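Local structure of nucleoporin-like protein RIP (Homo sapiens, 2OLM) at residues Val39-Gly44 and Gln74-Phe79. The protein is thought to act in RNA trafficking, is required for vesicle docking or fusion in acrosome biogenesis, and serves HIV-1 Rev as a cofactor through its FG repeats. Numbering follows the deposited sequence.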
loop_
_atom_site.group_PDB
_atom_site.type_symbol
_atom_site.label_atom_id
_atom_site.label_comp_id
_atom_site.label_asym_id
_atom_site.label_seq_id
_atom_site.Cartn_x
_atom_site.Cartn_y
_atom_site.Cartn_z
ATOM N N VAL A 39 -1.550 -9.290 8.955
ATOM C CA VAL A 39 -0.402 -9.576 9.828
ATOM C C VAL A 39 -0.908 -10.110 11.151
ATOM O O VAL A 39 -1.913 -9.660 11.713
ATOM C CB VAL A 39 0.522 -8.386 10.098
ATOM C CG1 VAL A 39 1.337 -7.999 8.813
ATOM C CG2 VAL A 39 -0.256 -7.220 10.669
ATOM N N ASN A 40 -0.209 -11.143 11.627
ATOM C CA ASN A 40 -0.443 -11.717 12.927
ATOM C C ASN A 40 0.532 -11.037 13.855
ATOM O O ASN A 40 1.722 -11.355 13.882
ATOM C CB ASN A 40 -0.258 -13.213 12.927
ATOM C CG ASN A 40 -0.389 -13.817 14.275
ATOM O OD1 ASN A 40 -0.540 -13.087 15.234
ATOM N ND2 ASN A 40 -0.336 -15.164 14.369
ATOM N N MET A 41 0.040 -10.027 14.573
ATOM C CA MET A 41 0.856 -9.230 15.486
ATOM C C MET A 41 1.311 -9.960 16.728
ATOM O O MET A 41 2.257 -9.547 17.369
ATOM C CB MET A 41 0.076 -7.953 15.909
ATOM C CG MET A 41 0.011 -6.873 14.790
ATOM S SD MET A 41 1.622 -6.329 14.166
ATOM C CE MET A 41 2.457 -5.965 15.625
ATOM N N THR A 42 0.657 -11.053 17.062
ATOM C CA THR A 42 1.068 -11.877 18.192
ATOM C C THR A 42 2.443 -12.462 17.997
ATOM O O THR A 42 3.249 -12.479 18.936
ATOM C CB THR A 42 0.010 -12.965 18.468
ATOM O OG1 THR A 42 -1.228 -12.349 18.852
ATOM C CG2 THR A 42 0.472 -13.964 19.541
ATOM N N VAL A 43 2.747 -12.946 16.775
ATOM C CA VAL A 43 4.045 -13.512 16.493
ATOM C C VAL A 43 4.875 -12.758 15.462
ATOM O O VAL A 43 6.080 -13.032 15.337
ATOM C CB VAL A 43 3.988 -14.980 16.071
ATOM C CG1 VAL A 43 3.303 -15.829 17.162
ATOM C CG2 VAL A 43 3.312 -15.174 14.713
ATOM N N GLY A 44 4.275 -11.795 14.742
ATOM C CA GLY A 44 5.013 -11.034 13.731
ATOM C C GLY A 44 5.075 -11.673 12.363
ATOM O O GLY A 44 6.104 -11.581 11.683
ATOM N N GLN A 74 4.342 3.067 14.283
ATOM C CA GLN A 74 5.762 2.871 14.152
ATOM C C GLN A 74 6.242 1.658 14.927
ATOM O O GLN A 74 7.046 0.866 14.428
ATOM C CB GLN A 74 6.481 4.145 14.624
ATOM C CG GLN A 74 7.977 4.125 14.425
ATOM C CD GLN A 74 8.431 4.346 12.975
ATOM O OE1 GLN A 74 7.768 5.061 12.190
ATOM N NE2 GLN A 74 9.571 3.744 12.616
ATOM N N GLN A 75 5.714 1.509 16.158
ATOM C CA GLN A 75 6.063 0.348 17.012
ATOM C C GLN A 75 5.711 -0.982 16.315
ATOM O O GLN A 75 6.493 -1.937 16.277
ATOM C CB GLN A 75 5.325 0.460 18.355
ATOM C CG GLN A 75 5.932 1.433 19.343
ATOM C CD GLN A 75 5.005 1.631 20.528
ATOM O OE1 GLN A 75 5.308 1.174 21.644
ATOM N NE2 GLN A 75 3.865 2.270 20.300
ATOM N N GLU A 76 4.532 -1.050 15.750
ATOM C CA GLU A 76 4.148 -2.267 15.069
ATOM C C GLU A 76 5.014 -2.571 13.844
ATOM O O GLU A 76 5.451 -3.711 13.631
ATOM C CB GLU A 76 2.684 -2.199 14.686
ATOM C CG GLU A 76 1.753 -2.267 15.868
ATOM C CD GLU A 76 0.335 -2.009 15.539
ATOM O OE1 GLU A 76 0.035 -1.150 14.686
ATOM O OE2 GLU A 76 -0.526 -2.657 16.149
ATOM N N ILE A 77 5.257 -1.552 13.010
ATOM C CA ILE A 77 6.095 -1.713 11.831
ATOM C C ILE A 77 7.498 -2.199 12.218
ATOM O O ILE A 77 8.024 -3.131 11.640
ATOM C CB ILE A 77 6.162 -0.402 11.037
ATOM C CG1 ILE A 77 4.779 -0.078 10.449
ATOM C CG2 ILE A 77 7.302 -0.474 9.990
ATOM C CD1 ILE A 77 4.286 -1.037 9.356
ATOM N N GLU A 78 8.070 -1.610 13.260
ATOM C CA GLU A 78 9.402 -2.039 13.696
ATOM C C GLU A 78 9.422 -3.455 14.255
ATOM O O GLU A 78 10.364 -4.206 14.011
ATOM C CB GLU A 78 9.986 -1.071 14.697
ATOM C CG GLU A 78 10.280 0.299 14.056
ATOM C CD GLU A 78 10.906 1.297 14.955
ATOM O OE1 GLU A 78 11.087 1.024 16.150
ATOM O OE2 GLU A 78 11.215 2.384 14.456
ATOM N N PHE A 79 8.367 -3.839 14.964
ATOM C CA PHE A 79 8.261 -5.221 15.401
ATOM C C PHE A 79 8.264 -6.172 14.216
ATOM O O PHE A 79 8.923 -7.190 14.191
ATOM C CB PHE A 79 6.982 -5.395 16.246
ATOM C CG PHE A 79 6.779 -6.796 16.732
ATOM C CD1 PHE A 79 7.532 -7.252 17.808
ATOM C CD2 PHE A 79 5.913 -7.677 16.099
ATOM C CE1 PHE A 79 7.389 -8.538 18.291
ATOM C CE2 PHE A 79 5.788 -8.996 16.592
ATOM C CZ PHE A 79 6.556 -9.396 17.685
#
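F79 and M41 carry the contact between helix 74-82 and the turn that joins strands 38-40 and 45-47 in the ArfGap domain. That turn belongs to the C4-type zinc finger, whose zinc is held by C28, C31, C48 and C51; the V43 side chain is about 12 Å from the zinc, so this turn is not part of the metal site. The close packing gathers round CE2 of the phenyl ring. With CG anti to the backbone N (chi1 179°), F79 reaches out from the helix into the bend of the turn, where CE2 comes within 3.6 Å of G44 CA. The carbonyl carbon of V43 meets the ring at its edge, near the ring plane, while M41 O approaches F79 CE2 obliquely, at 3.7 Å. At the G44 phi of 86° a CB would press on the preceding carbonyl O whatever the ring did, and would also lie tight against F79 CE2. The turn itself is braced from within: G44 N donates to N40 O at 2.7 Å, and N40 OD1 accepts from T42 N in an Asx turn.

Toward E76 the contact is looser and depends on a single methyl group. The M41 chain, bent at both chi2 (-57°) and chi3, runs past F79 in the opposite direction and brings CE to 3.9 Å from F79 CD2. It crosses the E76 side chain at about a right angle. No hydrogen bond links the two segments. V43 and G44, beside the ring, are buried, whereas M41, E76 and F79 itself are partly exposed. The carboxylate of E76 turns to other partners, a salt bridge from OE2 to K65 and a hydrogen bond between OE1 and T73 N, so what E76 offers M41 is its aliphatic stem, with CG 3.8 Å from M41 CE.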